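Epoxide hydrolase (Aspergillus niger, PDB 3G02) probably catalyses the hydrolysis of epoxides to vicinal diols, here as an enantioselective variant obtained by directed evolution. Local coordinates at residues E79-S84 / I295-S300; L129-E134 / E384-L389; G152-S157 / V299-L304; V173-M178 / V204-C209. The protein carries 9 engineered substitutions. All blocks are in the same frame, centred on the assembly; numbering follows the deposited sequence.

Contact 1. Residues E79-S84 / I295-S300; sequences EARLNS and ILEMVS
The backbones at Arg81, on the last turn of helix 75-82, and at Glu297, midway along helix 292-304, stay well apart, 10.9 Å between Arg81 CA and Glu297 CA, so the gap is bridged by one pair of long side chains. Arg81 sets out with CG opposite its backbone N (chi1 -173°), then bends at chi3, which carries the guanidinium across to the carboxylate; the two side chains meet at about a right angle. Glu297 OE1 lies at the guanidinium edge, near its plane, 3.4 Å from Arg81 NH2. The N-H points only roughly at the oxygen (146°), a weak hydrogen bond within a long salt bridge. In the fold, this pair joins a helix of the N-terminal epoxide hydrolase region to the mostly helical, lid-like insertion between strands 209-214 and 340-345. The Arg81 charge may also ease the closeness of Glu297 OE2 to Glu293. At the end of helix 75-82, the Arg81 carbonyl accepts from the Ser84 backbone N. On the other helix, Ser300 OG folds back to Leu296 O at 2.7 Å, and OG is also bonded to Trp69.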
loop_
_atom_site.group_PDB
_atom_site.type_symbol
_atom_site.label_atom_id
_atom_site.label_comp_id
_atom_site.label_asym_id
_atom_site.label_seq_id
_atom_site.Cartn_x
_atom_site.Cartn_y
_atom_site.Cartn_z
ATOM N N GLU A 79 -4.233 21.481 -20.486
ATOM C CA GLU A 79 -2.913 22.062 -20.709
ATOM C C GLU A 79 -3.015 23.561 -20.998
ATOM O O GLU A 79 -2.225 24.350 -20.479
ATOM C CB GLU A 79 -2.216 21.343 -21.859
ATOM C CG GLU A 79 -0.783 21.753 -22.097
ATOM C CD GLU A 79 -0.153 20.941 -23.204
ATOM O OE1 GLU A 79 -0.537 21.140 -24.378
ATOM O OE2 GLU A 79 0.709 20.093 -22.900
ATOM N N ALA A 80 -4.000 23.948 -21.806
ATOM C CA ALA A 80 -4.235 25.363 -22.095
ATOM C C ALA A 80 -4.579 26.146 -20.830
ATOM O O ALA A 80 -4.127 27.284 -20.654
ATOM C CB ALA A 80 -5.323 25.523 -23.141
ATOM N N ARG A 81 -5.364 25.530 -19.947
ATOM C CA ARG A 81 -5.682 26.133 -18.653
ATOM C C ARG A 81 -4.425 26.287 -17.790
ATOM O O ARG A 81 -4.230 27.322 -17.154
ATOM C CB ARG A 81 -6.750 25.322 -17.915
ATOM C CG ARG A 81 -7.248 25.973 -16.632
ATOM C CD ARG A 81 -8.554 25.352 -16.156
ATOM N NE ARG A 81 -8.368 24.031 -15.556
ATOM C CZ ARG A 81 -8.034 23.814 -14.284
ATOM N NH1 ARG A 81 -7.830 24.831 -13.455
ATOM N NH2 ARG A 81 -7.899 22.572 -13.838
ATOM N N LEU A 82 -3.574 25.265 -17.778
ATOM C CA LEU A 82 -2.290 25.356 -17.077
ATOM C C LEU A 82 -1.497 26.573 -17.553
ATOM O O LEU A 82 -0.970 27.345 -16.746
ATOM C CB LEU A 82 -1.468 24.075 -17.271
ATOM C CG LEU A 82 -2.020 22.771 -16.683
ATOM C CD1 LEU A 82 -1.012 21.650 -16.855
ATOM C CD2 LEU A 82 -2.357 22.950 -15.224
ATOM N N ASN A 83 -1.457 26.748 -18.872
ATOM C CA ASN A 83 -0.679 27.808 -19.503
ATOM C C ASN A 83 -1.348 29.185 -19.483
ATOM O O ASN A 83 -0.784 30.156 -19.995
ATOM C CB ASN A 83 -0.316 27.394 -20.931
ATOM C CG ASN A 83 0.669 26.236 -20.968
ATOM O OD1 ASN A 83 1.505 26.089 -20.073
ATOM N ND2 ASN A 83 0.575 25.413 -22.006
ATOM N N SER A 84 -2.528 29.265 -18.869
ATOM C CA SER A 84 -3.261 30.529 -18.754
ATOM C C SER A 84 -2.719 31.450 -17.660
ATOM O O SER A 84 -3.074 32.627 -17.614
ATOM C CB SER A 84 -4.762 30.280 -18.553
ATOM O OG SER A 84 -5.039 29.709 -17.286
ATOM N N ILE A 295 -10.419 14.637 -11.619
ATOM C CA ILE A 295 -9.607 13.493 -11.209
ATOM C C ILE A 295 -8.713 13.008 -12.355
ATOM O O ILE A 295 -7.521 12.772 -12.154
ATOM C CB ILE A 295 -10.470 12.343 -10.624
ATOM C CG1 ILE A 295 -11.234 12.842 -9.387
ATOM C CG2 ILE A 295 -9.602 11.124 -10.290
ATOM C CD1 ILE A 295 -12.102 11.793 -8.697
ATOM N N LEU A 296 -9.274 12.897 -13.560
ATOM C CA LEU A 296 -8.478 12.489 -14.719
ATOM C C LEU A 296 -7.364 13.487 -15.048
ATOM O O LEU A 296 -6.262 13.079 -15.401
ATOM C CB LEU A 296 -9.360 12.226 -15.948
ATOM C CG LEU A 296 -10.294 11.013 -15.854
ATOM C CD1 LEU A 296 -11.117 10.874 -17.132
ATOM C CD2 LEU A 296 -9.525 9.720 -15.579
ATOM N N GLU A 297 -7.646 14.782 -14.908
ATOM C CA GLU A 297 -6.637 15.820 -15.107
ATOM C C GLU A 297 -5.471 15.665 -14.131
ATOM O O GLU A 297 -4.307 15.677 -14.533
ATOM C CB GLU A 297 -7.250 17.219 -14.943
ATOM C CG GLU A 297 -8.131 17.659 -16.104
ATOM C CD GLU A 297 -8.905 18.941 -15.822
ATOM O OE1 GLU A 297 -8.874 19.448 -14.681
ATOM O OE2 GLU A 297 -9.544 19.448 -16.766
ATOM N N MET A 298 -5.790 15.522 -12.846
ATOM C CA MET A 298 -4.760 15.440 -11.806
ATOM C C MET A 298 -3.917 14.181 -11.932
ATOM O O MET A 298 -2.695 14.223 -11.784
ATOM C CB MET A 298 -5.370 15.520 -10.404
ATOM C CG MET A 298 -6.129 16.812 -10.108
ATOM S SD MET A 298 -5.236 18.326 -10.540
ATOM C CE MET A 298 -6.135 19.529 -9.544
ATOM N N VAL A 299 -4.578 13.060 -12.201
ATOM C CA VAL A 299 -3.879 11.790 -12.372
ATOM C C VAL A 299 -3.016 11.799 -13.640
ATOM O O VAL A 299 -1.868 11.352 -13.611
ATOM C CB VAL A 299 -4.856 10.585 -12.337
ATOM C CG1 VAL A 299 -4.152 9.290 -12.700
ATOM C CG2 VAL A 299 -5.490 10.453 -10.949
ATOM N N SER A 300 -3.558 12.326 -14.738
ATOM C CA SER A 300 -2.791 12.442 -15.981
ATOM C C SER A 300 -1.565 13.327 -15.793
ATOM O O SER A 300 -0.487 13.004 -16.281
ATOM C CB SER A 300 -3.660 12.984 -17.118
ATOM O OG SER A 300 -4.725 12.093 -17.401
#

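Contact 2. Residues L129-E134 / E384-L389; sequences LQLFRE and ELKTDL
Lys386 lays its aliphatic chain over one face of the Phe132 ring and against Leu131, and these three side chains make the tight part of the contact. The chain leaves CA with CG anti to the backbone N (chi1 173°) and runs extended as far as CE. Lys386 CG comes within 3.6 Å of Phe132 CE2, at the rim of the ring, while CE sits almost exactly above the ring centre, 3.6 Å from the centroid and 3° off the normal, a CH-pi contact. Leu131 flanks the same chain, its CB 3.6 Å from Lys386 CD. A bend at chi4 (-66°) lifts the ammonium off the ring, leaving NZ 4.8 Å from the Phe132 centroid and still over the face, as a longer cation-pi pair. The other, solvent-facing flank of helix 126-135 is looser and more polar: Gln130 NE2 reaches Glu134 OE2 at 3.0 Å, nearly straight but from above the carboxylate plane. Both helices lie on the same side of the central sheet, as the first and last helices of an alpha/beta hydrolase core do. The Lys386 ammonium forms a salt bridge with Glu135, so the methylenes serve the hydrophobic seam while the charge is met by an acid and, more weakly, by the ring's electrons.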
loop_
_atom_site.group_PDB
_atom_site.type_symbol
_atom_site.label_atom_id
_atom_site.label_comp_id
_atom_site.label_asym_id
_atom_site.label_seq_id
_atom_site.Cartn_x
_atom_site.Cartn_y
_atom_site.Cartn_z
ATOM N N LEU A 129 -5.924 31.619 -7.679
ATOM C CA LEU A 129 -5.247 32.560 -8.574
ATOM C C LEU A 129 -6.235 33.257 -9.509
ATOM O O LEU A 129 -6.128 34.466 -9.748
ATOM C CB LEU A 129 -4.134 31.870 -9.374
ATOM C CG LEU A 129 -2.939 31.315 -8.589
ATOM C CD1 LEU A 129 -1.895 30.793 -9.563
ATOM C CD2 LEU A 129 -2.335 32.356 -7.651
ATOM N N GLN A 130 -7.206 32.499 -10.018
ATOM C CA GLN A 130 -8.227 33.051 -10.909
ATOM C C GLN A 130 -9.056 34.123 -10.207
ATOM O O GLN A 130 -9.305 35.188 -10.776
ATOM C CB GLN A 130 -9.127 31.939 -11.457
ATOM C CG GLN A 130 -10.220 32.430 -12.422
ATOM C CD GLN A 130 -9.664 33.048 -13.704
ATOM O OE1 GLN A 130 -8.611 32.645 -14.202
ATOM N NE2 GLN A 130 -10.385 34.022 -14.249
ATOM N N LEU A 131 -9.458 33.850 -8.968
ATOM C CA LEU A 131 -10.212 34.823 -8.187
ATOM C C LEU A 131 -9.419 36.119 -8.029
ATOM O O LEU A 131 -9.960 37.208 -8.226
ATOM C CB LEU A 131 -10.599 34.250 -6.823
ATOM C CG LEU A 131 -11.616 33.103 -6.800
ATOM C CD1 LEU A 131 -11.652 32.474 -5.422
ATOM C CD2 LEU A 131 -13.012 33.566 -7.221
ATOM N N PHE A 132 -8.134 35.999 -7.704
ATOM C CA PHE A 132 -7.278 37.177 -7.574
ATOM C C PHE A 132 -7.152 37.967 -8.874
ATOM O O PHE A 132 -7.261 39.198 -8.863
ATOM C CB PHE A 132 -5.893 36.799 -7.042
ATOM C CG PHE A 132 -5.817 36.738 -5.544
ATOM C CD1 PHE A 132 -5.812 37.909 -4.787
ATOM C CD2 PHE A 132 -5.746 35.516 -4.883
ATOM C CE1 PHE A 132 -5.740 37.869 -3.394
ATOM C CE2 PHE A 132 -5.669 35.466 -3.492
ATOM C CZ PHE A 132 -5.668 36.643 -2.745
ATOM N N ARG A 133 -6.937 37.265 -9.987
ATOM C CA ARG A 133 -6.789 37.908 -11.296
ATOM C C ARG A 133 -8.081 38.594 -11.751
ATOM O O ARG A 133 -8.039 39.603 -12.458
ATOM C CB ARG A 133 -6.319 36.901 -12.350
ATOM C CG ARG A 133 -5.970 37.524 -13.693
ATOM C CD ARG A 133 -5.090 36.616 -14.521
ATOM N NE ARG A 133 -5.790 35.417 -14.976
ATOM C CZ ARG A 133 -5.226 34.460 -15.708
ATOM N NH1 ARG A 133 -3.951 34.563 -16.064
ATOM N NH2 ARG A 133 -5.934 33.402 -16.082
ATOM N N GLU A 134 -9.220 38.034 -11.351
ATOM C CA GLU A 134 -10.528 38.608 -11.669
ATOM C C GLU A 134 -10.808 39.883 -10.878
ATOM O O GLU A 134 -11.580 40.738 -11.321
ATOM C CB GLU A 134 -11.636 37.592 -11.389
ATOM C CG GLU A 134 -11.747 36.504 -12.437
ATOM C CD GLU A 134 -12.660 35.363 -12.032
ATOM O OE1 GLU A 134 -12.963 35.215 -10.827
ATOM O OE2 GLU A 134 -13.071 34.605 -12.934
ATOM N N GLU A 384 -13.452 30.622 0.282
ATOM C CA GLU A 384 -13.279 30.622 1.729
ATOM C C GLU A 384 -11.804 30.683 2.119
ATOM O O GLU A 384 -11.415 31.471 2.984
ATOM C CB GLU A 384 -13.946 29.390 2.353
ATOM C CG GLU A 384 -15.471 29.450 2.404
ATOM C CD GLU A 384 -16.153 29.127 1.077
ATOM O OE1 GLU A 384 -15.487 28.658 0.121
ATOM O OE2 GLU A 384 -17.378 29.347 0.991
ATOM N N LEU A 385 -10.982 29.860 1.474
ATOM C CA LEU A 385 -9.558 29.838 1.788
ATOM C C LEU A 385 -8.885 31.164 1.418
ATOM O O LEU A 385 -8.090 31.699 2.195
ATOM C CB LEU A 385 -8.864 28.647 1.112
ATOM C CG LEU A 385 -7.420 28.371 1.567
ATOM C CD1 LEU A 385 -7.347 28.056 3.069
ATOM C CD2 LEU A 385 -6.784 27.255 0.750
ATOM N N LYS A 386 -9.222 31.691 0.241
ATOM C CA LYS A 386 -8.725 32.996 -0.198
ATOM C C LYS A 386 -9.110 34.106 0.778
ATOM O O LYS A 386 -8.275 34.931 1.146
ATOM C CB LYS A 386 -9.246 33.328 -1.598
ATOM C CG LYS A 386 -8.917 34.737 -2.068
ATOM C CD LYS A 386 -9.311 34.935 -3.511
ATOM C CE LYS A 386 -9.333 36.411 -3.875
ATOM N NZ LYS A 386 -10.413 37.132 -3.145
ATOM N N THR A 387 -10.377 34.122 1.182
ATOM C CA THR A 387 -10.879 35.136 2.107
ATOM C C THR A 387 -10.166 35.061 3.454
ATOM O O THR A 387 -9.779 36.091 4.012
ATOM C CB THR A 387 -12.410 35.021 2.270
ATOM O OG1 THR A 387 -13.035 35.328 1.017
ATOM C CG2 THR A 387 -12.940 35.977 3.339
ATOM N N ASP A 388 -9.980 33.843 3.963
ATOM C CA ASP A 388 -9.254 33.637 5.219
ATOM C C ASP A 388 -7.812 34.111 5.123
ATOM O O ASP A 388 -7.328 34.814 6.012
ATOM C CB ASP A 388 -9.270 32.165 5.626
ATOM C CG ASP A 388 -10.629 31.700 6.108
ATOM O OD1 ASP A 388 -11.597 32.497 6.089
ATOM O OD2 ASP A 388 -10.724 30.518 6.503
ATOM N N LEU A 389 -7.130 33.733 4.044
ATOM C CA LEU A 389 -5.735 34.135 3.845
ATOM C C LEU A 389 -5.610 35.650 3.805
ATOM O O LEU A 389 -4.742 36.217 4.469
ATOM C CB LEU A 389 -5.140 33.518 2.573
ATOM C CG LEU A 389 -3.710 33.947 2.196
ATOM C CD1 LEU A 389 -2.685 33.533 3.263
ATOM C CD2 LEU A 389 -3.319 33.403 0.825
#

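Contact 3. Residues G152-S157 / V299-L304; sequences GYTFSS and VSLYWL
Tyr153, Thr154 and Phe155 make a buried, largely apolar contact with Leu301 and Tyr302, setting the loop after strand 143-148 against helix 292-304. The loop turns back through a type II' beta turn from Tyr153 to Ser156, with Thr154 at a positive phi (45°) more often taken by glycine. That turn spreads its three side chains along the helix. Leu301 meets two of them with different atoms: its CG is 3.8 Å from Thr154 CG2, and its CD1 is 3.7 Å from Phe155 CZ, the leucine and phenylalanine side chains crossing at about a right angle. Tyr153 and Tyr302 run side by side and point the same way, but they do not stack. Instead, the Tyr302 hydroxyl comes into the plane of the Tyr153 ring at its edge, with Tyr302 OH 3.2 Å from Tyr153 CE2. This hydroxyl is hydrogen-bonded to Gly120 O, which fixes its place beside the ring, and Thr154 OG1 is bonded to Ser149 OG. Tyr153 also meets His116 edge to face, and its side chain lies about 5 Å from that of Tyr315 and about 6 Å from that of Asp193, the predicted proton donor and nucleophile. The sequence from Gly152 to Ser156 matches the G-X-small-X-Ser/Thr motif of epoxide hydrolases, and the arrangement places it beside the probable active site of this alpha/beta hydrolase fold.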
loop_
_atom_site.group_PDB
_atom_site.type_symbol
_atom_site.label_atom_id
_atom_site.label_comp_id
_atom_site.label_asym_id
_atom_site.label_seq_id
_atom_site.Cartn_x
_atom_site.Cartn_y
_atom_site.Cartn_z
ATOM N N GLY A 152 10.192 17.029 -6.569
ATOM C CA GLY A 152 9.600 15.728 -6.866
ATOM C C GLY A 152 8.200 15.744 -7.459
ATOM O O GLY A 152 7.682 14.688 -7.824
ATOM N N TYR A 153 7.584 16.923 -7.570
ATOM C CA TYR A 153 6.226 17.017 -8.112
ATOM C C TYR A 153 6.164 17.717 -9.463
ATOM O O TYR A 153 6.770 18.781 -9.652
ATOM C CB TYR A 153 5.315 17.805 -7.188
ATOM C CG TYR A 153 4.981 17.202 -5.843
ATOM C CD1 TYR A 153 5.836 17.367 -4.751
ATOM C CD2 TYR A 153 3.770 16.535 -5.639
ATOM C CE1 TYR A 153 5.513 16.860 -3.493
ATOM C CE2 TYR A 153 3.436 16.019 -4.383
ATOM C CZ TYR A 153 4.310 16.183 -3.316
ATOM O OH TYR A 153 3.982 15.693 -2.069
ATOM N N THR A 154 5.374 17.134 -10.361
ATOM C CA THR A 154 5.071 17.686 -11.682
ATOM C C THR A 154 6.309 18.225 -12.407
ATOM O O THR A 154 7.230 17.456 -12.696
ATOM C CB THR A 154 3.841 18.668 -11.673
ATOM O OG1 THR A 154 4.190 19.925 -11.078
ATOM C CG2 THR A 154 2.668 18.055 -10.901
ATOM N N PHE A 155 6.349 19.530 -12.664
ATOM C CA PHE A 155 7.406 20.103 -13.496
ATOM C C PHE A 155 8.666 20.495 -12.730
ATOM O O PHE A 155 9.637 20.974 -13.324
ATOM C CB PHE A 155 6.838 21.237 -14.355
ATOM C CG PHE A 155 5.615 20.821 -15.113
ATOM C CD1 PHE A 155 5.726 19.930 -16.174
ATOM C CD2 PHE A 155 4.350 21.251 -14.725
ATOM C CE1 PHE A 155 4.602 19.503 -16.865
ATOM C CE2 PHE A 155 3.212 20.824 -15.410
ATOM C CZ PHE A 155 3.341 19.951 -16.478
ATOM N N SER A 156 8.660 20.272 -11.417
ATOM C CA SER A 156 9.893 20.334 -10.634
ATOM C C SER A 156 10.625 19.000 -10.720
ATOM O O SER A 156 10.003 17.937 -10.699
ATOM C CB SER A 156 9.613 20.692 -9.178
ATOM O OG SER A 156 9.361 22.081 -9.041
ATOM N N SER A 157 11.949 19.061 -10.829
ATOM C CA SER A 157 12.762 17.856 -10.876
ATOM C C SER A 157 13.051 17.374 -9.459
ATOM O O SER A 157 12.481 17.879 -8.486
ATOM C CB SER A 157 14.063 18.108 -11.651
ATOM O OG SER A 157 14.957 18.924 -10.916
ATOM N N VAL A 299 -4.578 13.060 -12.201
ATOM C CA VAL A 299 -3.879 11.790 -12.372
ATOM C C VAL A 299 -3.016 11.799 -13.640
ATOM O O VAL A 299 -1.868 11.352 -13.611
ATOM C CB VAL A 299 -4.856 10.585 -12.337
ATOM C CG1 VAL A 299 -4.152 9.290 -12.700
ATOM C CG2 VAL A 299 -5.490 10.453 -10.949
ATOM N N SER A 300 -3.558 12.326 -14.738
ATOM C CA SER A 300 -2.791 12.442 -15.981
ATOM C C SER A 300 -1.565 13.327 -15.793
ATOM O O SER A 300 -0.487 13.004 -16.281
ATOM C CB SER A 300 -3.660 12.984 -17.118
ATOM O OG SER A 300 -4.725 12.093 -17.401
ATOM N N LEU A 301 -1.733 14.433 -15.067
ATOM C CA LEU A 301 -0.627 15.330 -14.747
ATOM C C LEU A 301 0.482 14.593 -13.996
ATOM O O LEU A 301 1.655 14.707 -14.347
ATOM C CB LEU A 301 -1.136 16.524 -13.935
ATOM C CG LEU A 301 -0.112 17.514 -13.375
ATOM C CD1 LEU A 301 0.696 18.199 -14.482
ATOM C CD2 LEU A 301 -0.819 18.533 -12.491
ATOM N N TYR A 302 0.101 13.830 -12.972
ATOM C CA TYR A 302 1.068 13.004 -12.244
ATOM C C TYR A 302 1.736 11.971 -13.150
ATOM O O TYR A 302 2.954 11.765 -13.079
ATOM C CB TYR A 302 0.390 12.293 -11.070
ATOM C CG TYR A 302 0.537 12.996 -9.742
ATOM C CD1 TYR A 302 0.224 14.351 -9.601
ATOM C CD2 TYR A 302 0.968 12.300 -8.612
ATOM C CE1 TYR A 302 0.353 14.995 -8.374
ATOM C CE2 TYR A 302 1.094 12.932 -7.384
ATOM C CZ TYR A 302 0.783 14.278 -7.271
ATOM O OH TYR A 302 0.912 14.896 -6.053
ATOM N N TRP A 303 0.941 11.328 -14.003
ATOM C CA TRP A 303 1.459 10.284 -14.888
ATOM C C TRP A 303 2.510 10.834 -15.848
ATOM O O TRP A 303 3.617 10.289 -15.965
ATOM C CB TRP A 303 0.331 9.632 -15.690
ATOM C CG TRP A 303 0.853 8.630 -16.682
ATOM C CD1 TRP A 303 1.084 8.838 -18.015
ATOM C CD2 TRP A 303 1.236 7.276 -16.416
ATOM N NE1 TRP A 303 1.580 7.695 -18.594
ATOM C CE2 TRP A 303 1.684 6.719 -17.637
ATOM C CE3 TRP A 303 1.248 6.477 -15.262
ATOM C CZ2 TRP A 303 2.128 5.398 -17.740
ATOM C CZ3 TRP A 303 1.697 5.163 -15.364
ATOM C CH2 TRP A 303 2.129 4.637 -16.596
ATOM N N LEU A 304 2.151 11.931 -16.505
ATOM C CA LEU A 304 2.976 12.515 -17.562
ATOM C C LEU A 304 4.260 13.170 -17.060
ATOM O O LEU A 304 5.159 13.460 -17.849
ATOM C CB LEU A 304 2.147 13.505 -18.388
ATOM C CG LEU A 304 0.977 12.895 -19.168
ATOM C CD1 LEU A 304 -0.010 13.969 -19.608
ATOM C CD2 LEU A 304 1.491 12.100 -20.372
#

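Contact 4. Residues V173-M178 / V204-C209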
loop_
_atom_site.group_PDB
_atom_site.type_symbol
_atom_site.label_atom_id
_atom_site.label_comp_id
_atom_site.label_asym_id
_atom_site.label_seq_id
_atom_site.Cartn_x
_atom_site.Cartn_y
_atom_site.Cartn_z
ATOM N N VAL A 173 14.542 24.831 0.101
ATOM C CA VAL A 173 14.267 25.138 -1.307
ATOM C C VAL A 173 13.208 26.241 -1.460
ATOM O O VAL A 173 13.380 27.159 -2.263
ATOM C CB VAL A 173 13.859 23.868 -2.104
ATOM C CG1 VAL A 173 13.329 24.230 -3.488
ATOM C CG2 VAL A 173 15.049 22.915 -2.223
ATOM N N VAL A 174 12.121 26.146 -0.697
ATOM C CA VAL A 174 11.054 27.151 -0.756
ATOM C C VAL A 174 11.577 28.520 -0.306
ATOM O O VAL A 174 11.337 29.529 -0.973
ATOM C CB VAL A 174 9.812 26.728 0.065
ATOM C CG1 VAL A 174 8.778 27.852 0.126
ATOM C CG2 VAL A 174 9.176 25.478 -0.535
ATOM N N ASP A 175 12.307 28.536 0.806
ATOM C CA ASP A 175 12.904 29.770 1.320
ATOM C C ASP A 175 13.852 30.394 0.292
ATOM O O ASP A 175 13.827 31.609 0.075
ATOM C CB ASP A 175 13.632 29.511 2.640
ATOM C CG ASP A 175 14.373 30.736 3.154
ATOM O OD1 ASP A 175 13.716 31.669 3.664
ATOM O OD2 ASP A 175 15.618 30.744 3.061
ATOM N N GLN A 176 14.674 29.563 -0.349
ATOM C CA GLN A 176 15.601 30.048 -1.372
ATOM C C GLN A 176 14.860 30.635 -2.575
ATOM O O GLN A 176 15.263 31.664 -3.121
ATOM C CB GLN A 176 16.565 28.941 -1.819
ATOM C CG GLN A 176 17.762 29.444 -2.632
ATOM C CD GLN A 176 18.545 30.541 -1.919
ATOM O OE1 GLN A 176 19.013 30.359 -0.793
ATOM N NE2 GLN A 176 18.686 31.690 -2.574
ATOM N N LEU A 177 13.772 29.984 -2.981
ATOM C CA LEU A 177 12.953 30.484 -4.076
ATOM C C LEU A 177 12.432 31.881 -3.761
ATOM O O LEU A 177 12.539 32.784 -4.592
ATOM C CB LEU A 177 11.786 29.531 -4.361
ATOM C CG LEU A 177 10.737 30.016 -5.369
ATOM C CD1 LEU A 177 11.323 30.186 -6.765
ATOM C CD2 LEU A 177 9.551 29.059 -5.395
ATOM N N MET A 178 11.878 32.049 -2.562
ATOM C CA MET A 178 11.325 33.340 -2.152
ATOM C C MET A 178 12.407 34.418 -2.085
ATOM O O MET A 178 12.178 35.553 -2.500
ATOM C CB MET A 178 10.565 33.220 -0.828
ATOM C CG MET A 178 9.302 32.352 -0.909
ATOM S SD MET A 178 8.146 32.905 -2.178
ATOM C CE MET A 178 7.144 34.070 -1.256
ATOM N N VAL A 204 9.325 28.133 11.953
ATOM C CA VAL A 204 10.188 27.821 13.095
ATOM C C VAL A 204 11.635 28.300 12.915
ATOM O O VAL A 204 12.221 28.873 13.842
ATOM C CB VAL A 204 10.150 26.297 13.410
ATOM C CG1 VAL A 204 11.243 25.895 14.403
ATOM C CG2 VAL A 204 8.780 25.903 13.941
ATOM N N GLY A 205 12.198 28.086 11.729
ATOM C CA GLY A 205 13.644 28.210 11.552
ATOM C C GLY A 205 14.176 29.155 10.496
ATOM O O GLY A 205 15.392 29.310 10.365
ATOM N N PHE A 206 13.285 29.798 9.747
ATOM C CA PHE A 206 13.704 30.651 8.641
ATOM C C PHE A 206 13.289 32.100 8.883
ATOM O O PHE A 206 12.097 32.416 8.940
ATOM C CB PHE A 206 13.163 30.114 7.307
ATOM C CG PHE A 206 13.791 28.808 6.877
ATOM C CD1 PHE A 206 13.382 27.600 7.444
ATOM C CD2 PHE A 206 14.788 28.786 5.909
ATOM C CE1 PHE A 206 13.959 26.394 7.051
ATOM C CE2 PHE A 206 15.368 27.582 5.508
ATOM C CZ PHE A 206 14.952 26.387 6.083
ATOM N N ASP A 207 14.285 32.971 9.042
ATOM C CA ASP A 207 14.050 34.359 9.445
ATOM C C ASP A 207 13.194 35.157 8.470
ATOM O O ASP A 207 12.427 36.026 8.889
ATOM C CB ASP A 207 15.377 35.084 9.679
ATOM C CG ASP A 207 16.066 34.647 10.957
ATOM O OD1 ASP A 207 17.210 35.093 11.185
ATOM O OD2 ASP A 207 15.475 33.866 11.735
ATOM N N ALA A 208 13.332 34.860 7.180
ATOM C CA ALA A 208 12.581 35.555 6.136
ATOM C C ALA A 208 11.090 35.216 6.173
ATOM O O ALA A 208 10.263 35.999 5.714
ATOM C CB ALA A 208 13.166 35.261 4.770
ATOM N N CYS A 209 10.749 34.048 6.712
ATOM C CA CYS A 209 9.347 33.689 6.907
ATOM C C CYS A 209 8.806 34.440 8.116
ATOM O O CYS A 209 9.272 34.229 9.233
ATOM C CB CYS A 209 9.194 32.181 7.101
ATOM S SG CYS A 209 7.484 31.664 7.363
HETATM O O HOH W 1 15.028 32.805 5.825
#
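Asp175 reaches from helix 167-180 toward the turn that follows helix 194-205, where Phe206 and Ala208 receive it. Its CB already touches the ring, 3.5 Å from Phe206 CD2. A trans chi1 (175°) carries the carboxylate outward beside the same ring atom: Asp175 CG lies 3.4 Å from Phe206 CD2, and the carboxylate and ring planes are 49° apart. At the tip the two oxygens part company. Asp175 OD2 stays near the ring, 3.6 Å from Phe206 CD2, and forms a salt bridge with Lys179. Asp175 OD1 passes Ala208 CB at 3.8 Å and accepts a hydrogen bond from a water 2.8 Å away; that water in turn accepts from Ala208 N at 3.0 Å, linking carboxylate to backbone. Tyr187 OH is a further partner of OD1, so this buried acid is held through both oxygens, and the nearby lysine probably favours its charged form. Phe206 is where the chain leaves helical geometry, and a type I turn from Phe206 to Cys209 leads into strand 209-214. The contact joins helix 167-180, of the crossover into strand 187-191, to the turn closing the next beta-alpha-beta crossover, through helix 194-205, as in an alpha/beta hydrolase core.

How the contacts relate
Contacts 1 and 3 use the same helix, 292-304, sharing Val299 and Ser300, with centres 11 Å apart; one ties it to the N-terminal region and the other to a core loop. Contact 2 touches contact 1 directly, Arg133 NH1 lying 2.6 Å from Ser84 O in a probable hydrogen bond, although their centres are 20 Å apart. Contact 4 is nested in sequence within the loops closed by all the others; its nearest atoms lie about 7 Å from those of contact 3 and about 11 Å from those of contact 2. Of the four, contact 3 lies beside the predicted catalytic residues, whereas contacts 1, 2 and 4 are away from them.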